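Exopolyphosphatase (Aquifex aeolicus, PDB 1T6C) probably hydrolyses inorganic polyphosphate and guanosine pentaphosphate, as a calcium-binding member of the Ppx/GppA phosphatase family with an actin-like fold. Local coordinates at residues Tyr125-Leu134 against Ser296-Ser307; Leu134-Gln145 against Pro205-Thr215. All coordinates share one frame; numbering follows the deposited sequence. Where two conformers were deposited one is given.

Interactions 1 and 2 meet at L134, where helix 119-133 ends and the chain turns into strand 139-146; their centres lie about 11 Å apart. Interaction 2 is nested inside the chain loop that interaction 1 closes. S296 joins them, its backbone N 3.0 Å from G211 O, a probable hydrogen bond that continues the sheet to strand 292-296. A second junction is A126 CB, 3.3 Å from D144 OD2. Helix 119-133 packs both ways: A126 and V130 touch L212, V130 also V142, while A126 and A129 meet the start of helix 300-313. The calcium ion is bound directly by D144 O in interaction 2, whereas the A126 side chain stays about 8 Å from it.

Interaction 1 of 2, residues Tyr125-Leu134 against Ser296-Ser307; sequences YAYLAVAYSL and SDWGLREGVLVS
Beside the W298 ring, the carbonyl O of A129 is gripped twice by S133, whose backbone N and OG reach it from opposite faces of its plane. S133 OG lies 2.8 Å from A129 O, folded back by a chi1 of 71°, with H235 its further partner. S133 CB lies against W298 CE3. Y132 meets the same indole rim to rim, its CD2 3.6 Å from W298 CZ3, planes 17° apart, while Y132 OH bonds to L36 N.

Between these aromatics and Y125 the helix axes come within 6.8 Å, crossing at 74°. Small residues allow this: A129 CB rests 3.3 Å from G299 O, and G303 CA approaches Y125 O to 3.2 Å in a CA-H...O contact. Y125 is a knob among L300, G303, V304 and S307. V304 CG2 sits over the centre of its ring, 3.8 Å from the centroid, and S307 CB lies at the ring edge. One water lies 2.9 Å from Y125 OH and 2.8 Å from S307 OG, bridging them. Direct contact is thus mainly apolar, its polar groups bonded within a segment, through water or to outside residues such as L36.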
loop_
_atom_site.group_PDB
_atom_site.type_symbol
_atom_site.label_atom_id
_atom_site.label_comp_id
_atom_site.label_asym_id
_atom_site.label_seq_id
_atom_site.Cartn_x
_atom_site.Cartn_y
_atom_site.Cartn_z
ATOM N N TYR A 125 -5.307 3.173 -8.689
ATOM C CA TYR A 125 -6.115 3.705 -7.614
ATOM C C TYR A 125 -5.269 4.526 -6.642
ATOM O O TYR A 125 -5.680 5.599 -6.225
ATOM C CB TYR A 125 -6.788 2.560 -6.856
ATOM C CG TYR A 125 -8.050 2.022 -7.476
ATOM C CD1 TYR A 125 -9.173 2.831 -7.641
ATOM C CD2 TYR A 125 -8.166 0.665 -7.792
ATOM C CE1 TYR A 125 -10.328 2.321 -8.163
ATOM C CE2 TYR A 125 -9.307 0.155 -8.329
ATOM C CZ TYR A 125 -10.380 0.982 -8.537
ATOM O OH TYR A 125 -11.538 0.460 -9.047
ATOM N N ALA A 126 -4.072 4.047 -6.288
ATOM C CA ALA A 126 -3.202 4.758 -5.347
ATOM C C ALA A 126 -2.824 6.096 -5.938
ATOM O O ALA A 126 -2.768 7.081 -5.226
ATOM C CB ALA A 126 -1.986 3.944 -5.056
ATOM N N TYR A 127 -2.578 6.115 -7.240
ATOM C CA TYR A 127 -2.276 7.358 -7.928
ATOM C C TYR A 127 -3.402 8.388 -7.802
ATOM O O TYR A 127 -3.136 9.585 -7.557
ATOM C CB TYR A 127 -1.963 7.072 -9.397
ATOM C CG TYR A 127 -1.534 8.299 -10.140
ATOM C CD1 TYR A 127 -2.484 9.166 -10.671
ATOM C CD2 TYR A 127 -0.193 8.568 -10.339
ATOM C CE1 TYR A 127 -2.095 10.289 -11.342
ATOM C CE2 TYR A 127 0.210 9.711 -11.012
ATOM C CZ TYR A 127 -0.752 10.536 -11.534
ATOM O OH TYR A 127 -0.374 11.678 -12.198
ATOM N N LEU A 128 -4.644 7.963 -7.961
ATOM C CA LEU A 128 -5.798 8.848 -7.725
ATOM C C LEU A 128 -5.835 9.393 -6.312
ATOM O O LEU A 128 -6.177 10.519 -6.083
ATOM C CB LEU A 128 -7.126 8.139 -8.009
ATOM C CG LEU A 128 -7.382 7.742 -9.456
ATOM C CD1 LEU A 128 -8.753 7.067 -9.560
ATOM C CD2 LEU A 128 -7.348 8.949 -10.350
ATOM N N ALA A 129 -5.506 8.568 -5.323
ATOM C CA ALA A 129 -5.457 9.047 -3.964
ATOM C C ALA A 129 -4.493 10.198 -3.769
ATOM O O ALA A 129 -4.778 11.101 -3.021
ATOM C CB ALA A 129 -5.120 7.902 -3.026
ATOM N N VAL A 130 -3.351 10.109 -4.444
ATOM C CA VAL A 130 -2.292 11.086 -4.357
ATOM C C VAL A 130 -2.710 12.344 -5.118
ATOM O O VAL A 130 -2.476 13.464 -4.667
ATOM C CB VAL A 130 -0.992 10.509 -4.918
ATOM C CG1 VAL A 130 0.030 11.576 -5.104
ATOM C CG2 VAL A 130 -0.466 9.436 -3.997
ATOM N N ALA A 131 -3.304 12.142 -6.276
ATOM C CA ALA A 131 -3.774 13.260 -7.070
ATOM C C ALA A 131 -4.721 14.140 -6.280
ATOM O O ALA A 131 -4.606 15.363 -6.304
ATOM C CB ALA A 131 -4.395 12.797 -8.386
ATOM N N TYR A 132 -5.632 13.530 -5.546
ATOM C CA TYR A 132 -6.567 14.252 -4.715
ATOM C C TYR A 132 -5.914 14.831 -3.461
ATOM O O TYR A 132 -6.069 16.012 -3.147
ATOM C CB TYR A 132 -7.732 13.340 -4.318
ATOM C CG TYR A 132 -8.607 14.012 -3.320
ATOM C CD1 TYR A 132 -9.514 14.975 -3.726
ATOM C CD2 TYR A 132 -8.495 13.752 -1.954
ATOM C CE1 TYR A 132 -10.293 15.627 -2.815
ATOM C CE2 TYR A 132 -9.277 14.429 -1.022
ATOM C CZ TYR A 132 -10.159 15.378 -1.480
ATOM O OH TYR A 132 -10.954 16.081 -0.625
ATOM N N SER A 133 -5.186 13.999 -2.723
ATOM C CA SER A 133 -4.733 14.370 -1.384
ATOM C C SER A 133 -3.458 15.167 -1.295
ATOM O O SER A 133 -3.178 15.745 -0.223
ATOM C CB SER A 133 -4.590 13.124 -0.513
ATOM O OG SER A 133 -3.494 12.346 -0.902
ATOM N N LEU A 134 -2.694 15.225 -2.388
ATOM C CA LEU A 134 -1.436 15.980 -2.430
ATOM C C LEU A 134 -1.322 16.936 -3.609
ATOM O O LEU A 134 -0.544 17.893 -3.534
ATOM C CB LEU A 134 -0.227 15.039 -2.451
ATOM C CG LEU A 134 0.083 14.332 -1.115
ATOM C CD1 LEU A 134 1.188 13.300 -1.353
ATOM C CD2 LEU A 134 0.486 15.326 -0.028
ATOM N N SER A 296 2.870 10.218 1.183
ATOM C CA SER A 296 1.414 10.157 1.257
ATOM C C SER A 296 0.965 9.116 2.266
ATOM O O SER A 296 1.447 7.991 2.256
ATOM C CB SER A 296 0.829 9.784 -0.108
ATOM O OG SER A 296 -0.580 9.691 0.006
ATOM N N ASP A 297 0.031 9.512 3.114
ATOM C CA ASP A 297 -0.689 8.588 3.988
ATOM C C ASP A 297 -1.805 7.835 3.271
ATOM O O ASP A 297 -2.247 6.813 3.769
ATOM C CB ASP A 297 -1.257 9.318 5.207
ATOM C CG ASP A 297 -1.901 8.378 6.183
ATOM O OD1 ASP A 297 -3.165 8.358 6.259
ATOM O OD2 ASP A 297 -1.219 7.602 6.870
ATOM N N TRP A 298 -2.259 8.332 2.128
ATOM C CA TRP A 298 -3.311 7.701 1.354
ATOM C C TRP A 298 -2.776 6.864 0.178
ATOM O O TRP A 298 -1.775 7.213 -0.445
ATOM C CB TRP A 298 -4.218 8.789 0.797
ATOM C CG TRP A 298 -5.208 9.332 1.804
ATOM C CD1 TRP A 298 -5.146 9.235 3.171
ATOM C CD2 TRP A 298 -6.425 10.010 1.503
ATOM N NE1 TRP A 298 -6.266 9.809 3.733
ATOM C CE2 TRP A 298 -7.057 10.307 2.731
ATOM C CE3 TRP A 298 -7.070 10.377 0.311
ATOM C CZ2 TRP A 298 -8.293 10.956 2.802
ATOM C CZ3 TRP A 298 -8.318 11.030 0.388
ATOM C CH2 TRP A 298 -8.893 11.315 1.618
ATOM N N GLY A 299 -3.469 5.773 -0.132
ATOM C CA GLY A 299 -3.099 4.889 -1.209
ATOM C C GLY A 299 -4.338 4.214 -1.763
ATOM O O GLY A 299 -5.398 4.846 -1.897
ATOM N N LEU A 300 -4.215 2.934 -2.089
ATOM C CA LEU A 300 -5.301 2.158 -2.708
ATOM C C LEU A 300 -6.675 2.368 -2.082
ATOM O O LEU A 300 -7.618 2.714 -2.788
ATOM C CB LEU A 300 -4.971 0.653 -2.670
ATOM C CG LEU A 300 -6.083 -0.345 -3.046
ATOM C CD1 LEU A 300 -6.579 -0.110 -4.485
ATOM C CD2 LEU A 300 -5.625 -1.732 -2.849
ATOM N N ARG A 301 -6.803 2.113 -0.773
ATOM C CA ARG A 301 -8.105 2.131 -0.139
ATOM C C ARG A 301 -8.814 3.469 -0.282
ATOM O O ARG A 301 -9.999 3.546 -0.496
ATOM C CB ARG A 301 -7.967 1.804 1.330
ATOM C CG ARG A 301 -7.624 0.388 1.559
ATOM C CD ARG A 301 -7.493 0.086 3.047
ATOM N NE ARG A 301 -6.383 -0.798 3.268
ATOM C CZ ARG A 301 -5.172 -0.434 3.647
ATOM N NH1 ARG A 301 -4.869 0.825 3.895
ATOM N NH2 ARG A 301 -4.249 -1.364 3.800
ATOM N N GLU A 302 -8.046 4.536 -0.166
ATOM C CA GLU A 302 -8.606 5.875 -0.295
ATOM C C GLU A 302 -8.788 6.253 -1.772
ATOM O O GLU A 302 -9.700 6.998 -2.122
ATOM C CB GLU A 302 -7.734 6.894 0.422
ATOM C CG GLU A 302 -7.586 6.678 1.929
ATOM C CD GLU A 302 -6.552 5.635 2.353
ATOM O OE1 GLU A 302 -5.716 5.175 1.530
ATOM O OE2 GLU A 302 -6.573 5.271 3.570
ATOM N N GLY A 303 -7.949 5.720 -2.643
ATOM C CA GLY A 303 -8.054 5.992 -4.080
ATOM C C GLY A 303 -9.298 5.395 -4.686
ATOM O O GLY A 303 -9.863 5.932 -5.638
ATOM N N VAL A 304 -9.730 4.256 -4.150
ATOM C CA VAL A 304 -11.015 3.713 -4.550
ATOM C C VAL A 304 -12.159 4.698 -4.236
ATOM O O VAL A 304 -13.097 4.853 -5.028
ATOM C CB VAL A 304 -11.256 2.337 -3.875
ATOM C CG1 VAL A 304 -12.699 1.835 -4.096
ATOM C CG2 VAL A 304 -10.254 1.297 -4.388
ATOM N N LEU A 305 -12.061 5.387 -3.112
ATOM C CA LEU A 305 -13.061 6.380 -2.724
ATOM C C LEU A 305 -13.026 7.542 -3.708
ATOM O O LEU A 305 -14.070 8.040 -4.147
ATOM C CB LEU A 305 -12.823 6.897 -1.321
ATOM C CG LEU A 305 -12.659 5.879 -0.202
ATOM C CD1 LEU A 305 -12.155 6.576 1.027
ATOM C CD2 LEU A 305 -13.968 5.159 0.069
ATOM N N VAL A 306 -11.821 7.973 -4.060
ATOM C CA VAL A 306 -11.674 9.063 -5.010
ATOM C C VAL A 306 -12.301 8.665 -6.349
ATOM O O VAL A 306 -13.005 9.456 -6.977
ATOM C CB VAL A 306 -10.193 9.478 -5.195
ATOM C CG1 VAL A 306 -10.077 10.483 -6.322
ATOM C CG2 VAL A 306 -9.633 10.069 -3.899
ATOM N N SER A 307 -12.055 7.443 -6.784
ATOM C CA SER A 307 -12.586 6.950 -8.046
ATOM C C SER A 307 -14.110 7.005 -8.045
ATOM O O SER A 307 -14.714 7.392 -9.052
ATOM C CB SER A 307 -12.094 5.532 -8.292
ATOM O OG SER A 307 -12.676 4.983 -9.456
HETATM O O HOH W 1 -13.654 2.459 -8.775
#

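Interaction 2 of 2, residues Leu134-Gln145 against Pro205-Thr215; sequences LKPEGEVCVVDQ and PVDTIVGLGGT. With CA (calcium ion), chain C.
The parallel strands 139-145 and 208-212 pair in a sheet of the actin-like fold; each ends in a glycine-rich turn, the first belonging to the calcium site. Regular backbone bonds join C141 and V143 to T208, V210 and L212. Where the strands begin, side chains take over: T208 OG1 donates to E137 O (2.8 Å) in the carbonyl plane, on a lone pair, and E139 N donates to D207 OD2 (2.9 Å) on its anti lone pair, at 172°. E139 O receives both D207 N and T208 N.

On the face turned to helix 119-133, V142 CG1 fits against both methyls of L212, 3.7 Å from L212 CD1, and L212 CB lies 3.6 Å from D144 OD1. L134 CD1 touches V210 CG1 (3.8 Å). V143 CG2 and I209 CG2 pack on the other face, toward helix 274-288.

At the far end the bond from Q145 N to L212 O lengthens to 3.3 Å and approaches from above the carbonyl plane. With Q145 bent at chi2 (-88°), T215 OG1 donates to Q145 OE1 (2.8 Å) from above the amide's carbonyl plane, not on a lone pair; a water donates to both Q145 OE1 and L212 O. Another water links Q145 O to G214 N. D144 O binds calcium at a long 2.9 Å, with G146, S149 and E151 completing the protein ligands, while D144 OD1 accepts from a calcium-bound water. Side-chain and water bonds thus carry the pairing on as the strands part, and the metal probably polarises the D144 carbonyl only modestly.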
loop_
_atom_site.group_PDB
_atom_site.type_symbol
_atom_site.label_atom_id
_atom_site.label_comp_id
_atom_site.label_asym_id
_atom_site.label_seq_id
_atom_site.Cartn_x
_atom_site.Cartn_y
_atom_site.Cartn_z
ATOM N N LEU A 134 -2.694 15.225 -2.388
ATOM C CA LEU A 134 -1.436 15.980 -2.430
ATOM C C LEU A 134 -1.322 16.936 -3.609
ATOM O O LEU A 134 -0.544 17.893 -3.534
ATOM C CB LEU A 134 -0.227 15.039 -2.451
ATOM C CG LEU A 134 0.083 14.332 -1.115
ATOM C CD1 LEU A 134 1.188 13.300 -1.353
ATOM C CD2 LEU A 134 0.486 15.326 -0.028
ATOM N N LYS A 135 -2.039 16.649 -4.678
ATOM C CA LYS A 135 -2.000 17.466 -5.915
ATOM C C LYS A 135 -0.560 17.767 -6.347
ATOM O O LYS A 135 -0.190 18.922 -6.538
ATOM C CB LYS A 135 -2.852 18.751 -5.734
ATOM C CG LYS A 135 -4.326 18.433 -5.422
ATOM C CD LYS A 135 -5.241 19.638 -5.107
ATOM C CE LYS A 135 -6.301 19.271 -4.011
ATOM N NZ LYS A 135 -7.296 18.154 -4.332
ATOM N N PRO A 136 0.276 16.747 -6.498
ATOM C CA PRO A 136 1.680 16.973 -6.853
ATOM C C PRO A 136 1.773 17.607 -8.251
ATOM O O PRO A 136 0.963 17.318 -9.127
ATOM C CB PRO A 136 2.269 15.566 -6.858
ATOM C CG PRO A 136 1.116 14.706 -7.132
ATOM C CD PRO A 136 -0.025 15.307 -6.387
ATOM N N GLU A 137 2.789 18.440 -8.432
ATOM C CA GLU A 137 2.954 19.194 -9.668
ATOM C C GLU A 137 3.847 18.528 -10.682
ATOM O O GLU A 137 4.747 17.746 -10.368
ATOM C CB GLU A 137 3.551 20.561 -9.343
ATOM C CG GLU A 137 2.582 21.512 -8.691
ATOM C CD GLU A 137 3.205 22.868 -8.451
ATOM O OE1 GLU A 137 4.316 22.923 -7.876
ATOM O OE2 GLU A 137 2.587 23.876 -8.841
ATOM N N GLY A 138 3.625 18.884 -11.944
ATOM C CA GLY A 138 4.441 18.406 -13.017
ATOM C C GLY A 138 4.245 16.940 -13.311
ATOM O O GLY A 138 3.168 16.396 -13.096
ATOM N N GLU A 139 5.282 16.323 -13.832
ATOM C CA GLU A 139 5.296 14.912 -14.151
ATOM C C GLU A 139 5.554 14.188 -12.847
ATOM O O GLU A 139 6.558 14.425 -12.166
ATOM C CB GLU A 139 6.386 14.576 -15.167
ATOM C CG GLU A 139 6.183 15.193 -16.555
ATOM C CD GLU A 139 4.826 14.879 -17.159
ATOM O OE1 GLU A 139 4.443 13.703 -17.156
ATOM O OE2 GLU A 139 4.139 15.814 -17.611
ATOM N N VAL A 140 4.642 13.290 -12.519
ATOM C CA VAL A 140 4.633 12.643 -11.217
ATOM C C VAL A 140 4.938 11.154 -11.339
ATOM O O VAL A 140 4.492 10.508 -12.270
ATOM C CB VAL A 140 3.231 12.775 -10.624
ATOM C CG1 VAL A 140 3.181 12.110 -9.256
ATOM C CG2 VAL A 140 2.814 14.237 -10.509
ATOM N N CYS A 141 5.697 10.621 -10.384
ATOM C CA CYS A 141 5.804 9.187 -10.217
ATOM C C CYS A 141 5.407 8.850 -8.796
ATOM O O CYS A 141 5.992 9.359 -7.838
ATOM C CB CYS A 141 7.195 8.668 -10.524
ATOM S SG CYS A 141 7.293 6.867 -10.352
ATOM N N VAL A 142 4.366 8.019 -8.667
ATOM C CA VAL A 142 3.921 7.518 -7.375
ATOM C C VAL A 142 4.605 6.168 -7.201
ATOM O O VAL A 142 4.532 5.325 -8.084
ATOM C CB VAL A 142 2.393 7.396 -7.327
ATOM C CG1 VAL A 142 1.928 6.678 -6.083
ATOM C CG2 VAL A 142 1.781 8.759 -7.357
ATOM N N VAL A 143 5.277 6.007 -6.067
ATOM C CA VAL A 143 6.016 4.787 -5.749
ATOM C C VAL A 143 5.341 4.133 -4.562
ATOM O O VAL A 143 5.431 4.623 -3.440
ATOM C CB VAL A 143 7.487 5.098 -5.428
ATOM C CG1 VAL A 143 8.251 3.824 -5.091
ATOM C CG2 VAL A 143 8.135 5.802 -6.570
ATOM N N ASP A 144 4.636 3.045 -4.812
ATOM C CA ASP A 144 3.784 2.421 -3.791
ATOM C C ASP A 144 4.288 1.027 -3.430
ATOM O O ASP A 144 4.063 0.025 -4.144
ATOM C CB ASP A 144 2.352 2.356 -4.277
ATOM C CG ASP A 144 1.392 1.930 -3.217
ATOM O OD1 ASP A 144 1.784 1.584 -2.045
ATOM O OD2 ASP A 144 0.174 1.899 -3.520
ATOM N N GLN A 145 4.959 0.966 -2.289
ATOM C CA GLN A 145 5.575 -0.249 -1.812
ATOM C C GLN A 145 4.685 -0.910 -0.777
ATOM O O GLN A 145 4.257 -0.281 0.187
ATOM C CB GLN A 145 6.963 0.058 -1.211
ATOM C CG GLN A 145 7.598 -1.149 -0.525
ATOM C CD GLN A 145 7.219 -1.295 0.920
ATOM O OE1 GLN A 145 7.295 -0.340 1.692
ATOM N NE2 GLN A 145 6.784 -2.508 1.317
ATOM N N PRO A 205 12.395 10.667 -16.562
ATOM C CA PRO A 205 12.452 12.009 -15.989
ATOM C C PRO A 205 11.131 12.381 -15.318
ATOM O O PRO A 205 10.080 12.287 -15.939
ATOM C CB PRO A 205 12.695 12.912 -17.206
ATOM C CG PRO A 205 13.151 12.004 -18.262
ATOM C CD PRO A 205 12.491 10.704 -18.032
ATOM N N VAL A 206 11.195 12.808 -14.064
ATOM C CA VAL A 206 9.999 13.278 -13.368
ATOM C C VAL A 206 10.290 14.529 -12.559
ATOM O O VAL A 206 11.445 14.820 -12.250
ATOM C CB VAL A 206 9.421 12.184 -12.431
ATOM C CG1 VAL A 206 9.073 10.969 -13.246
ATOM C CG2 VAL A 206 10.396 11.864 -11.343
ATOM N N ASP A 207 9.240 15.295 -12.280
ATOM C CA ASP A 207 9.330 16.471 -11.440
ATOM C C ASP A 207 9.145 16.120 -9.977
ATOM O O ASP A 207 9.773 16.715 -9.127
ATOM C CB ASP A 207 8.267 17.489 -11.816
ATOM C CG ASP A 207 8.506 18.078 -13.183
ATOM O OD1 ASP A 207 9.616 18.635 -13.352
ATOM O OD2 ASP A 207 7.703 17.947 -14.128
ATOM N N THR A 208 8.222 15.197 -9.676
ATOM C CA THR A 208 7.820 14.926 -8.305
ATOM C C THR A 208 7.685 13.417 -8.118
ATOM O O THR A 208 6.986 12.762 -8.871
ATOM C CB THR A 208 6.443 15.549 -7.987
ATOM O OG1 THR A 208 6.430 16.952 -8.290
ATOM C CG2 THR A 208 6.102 15.427 -6.470
ATOM N N ILE A 209 8.334 12.909 -7.084
ATOM C CA ILE A 209 8.146 11.547 -6.602
ATOM C C ILE A 209 7.336 11.573 -5.323
ATOM O O ILE A 209 7.648 12.304 -4.389
ATOM C CB ILE A 209 9.493 10.852 -6.363
ATOM C CG1 ILE A 209 10.228 10.690 -7.700
ATOM C CG2 ILE A 209 9.257 9.501 -5.709
ATOM C CD1 ILE A 209 11.614 10.094 -7.578
ATOM N N VAL A 210 6.312 10.719 -5.257
ATOM C CA VAL A 210 5.512 10.573 -4.062
ATOM C C VAL A 210 5.646 9.145 -3.598
ATOM O O VAL A 210 5.446 8.224 -4.392
ATOM C CB VAL A 210 4.027 10.836 -4.336
ATOM C CG1 VAL A 210 3.203 10.652 -3.097
ATOM C CG2 VAL A 210 3.828 12.248 -4.865
ATOM N N GLY A 211 6.014 8.977 -2.334
ATOM C CA GLY A 211 6.177 7.654 -1.758
ATOM C C GLY A 211 5.007 7.254 -0.864
ATOM O O GLY A 211 4.523 8.030 -0.060
ATOM N N LEU A 212 4.579 6.013 -1.018
ATOM C CA LEU A 212 3.449 5.397 -0.251
ATOM C C LEU A 212 3.826 4.093 0.400
ATOM O O LEU A 212 4.694 3.372 -0.095
ATOM C CB LEU A 212 2.257 5.068 -1.181
ATOM C CG LEU A 212 1.386 6.180 -1.760
ATOM C CD1 LEU A 212 2.182 7.296 -2.438
ATOM C CD2 LEU A 212 0.414 5.613 -2.726
ATOM N N GLY A 213 3.061 3.750 1.447
ATOM C CA GLY A 213 3.147 2.464 2.121
ATOM C C GLY A 213 3.684 2.577 3.523
ATOM O O GLY A 213 4.121 3.644 3.975
ATOM N N GLY A 214 3.725 1.419 4.185
ATOM C CA GLY A 214 4.096 1.316 5.580
ATOM C C GLY A 214 5.525 1.663 5.897
ATOM O O GLY A 214 5.834 2.207 6.968
ATOM N N THR A 215 6.425 1.357 4.972
ATOM C CA THR A 215 7.811 1.721 5.175
ATOM C C THR A 215 7.994 3.241 5.207
ATOM O O THR A 215 8.572 3.778 6.146
ATOM C CB THR A 215 8.708 1.109 4.084
ATOM O OG1 THR A 215 8.605 -0.337 4.116
ATOM C CG2 THR A 215 10.152 1.473 4.392
HETATM CA CA CA C . 2.521 -2.374 -3.791
HETATM O O HOH W 2 4.474 18.958 -6.230
HETATM O O HOH W 3 0.934 -1.170 -1.888
HETATM O O HOH W 4 6.321 2.197 1.960
HETATM O O HOH W 5 3.248 -0.916 2.646
HETATM O O HOH W 6 0.309 -3.626 -4.891
#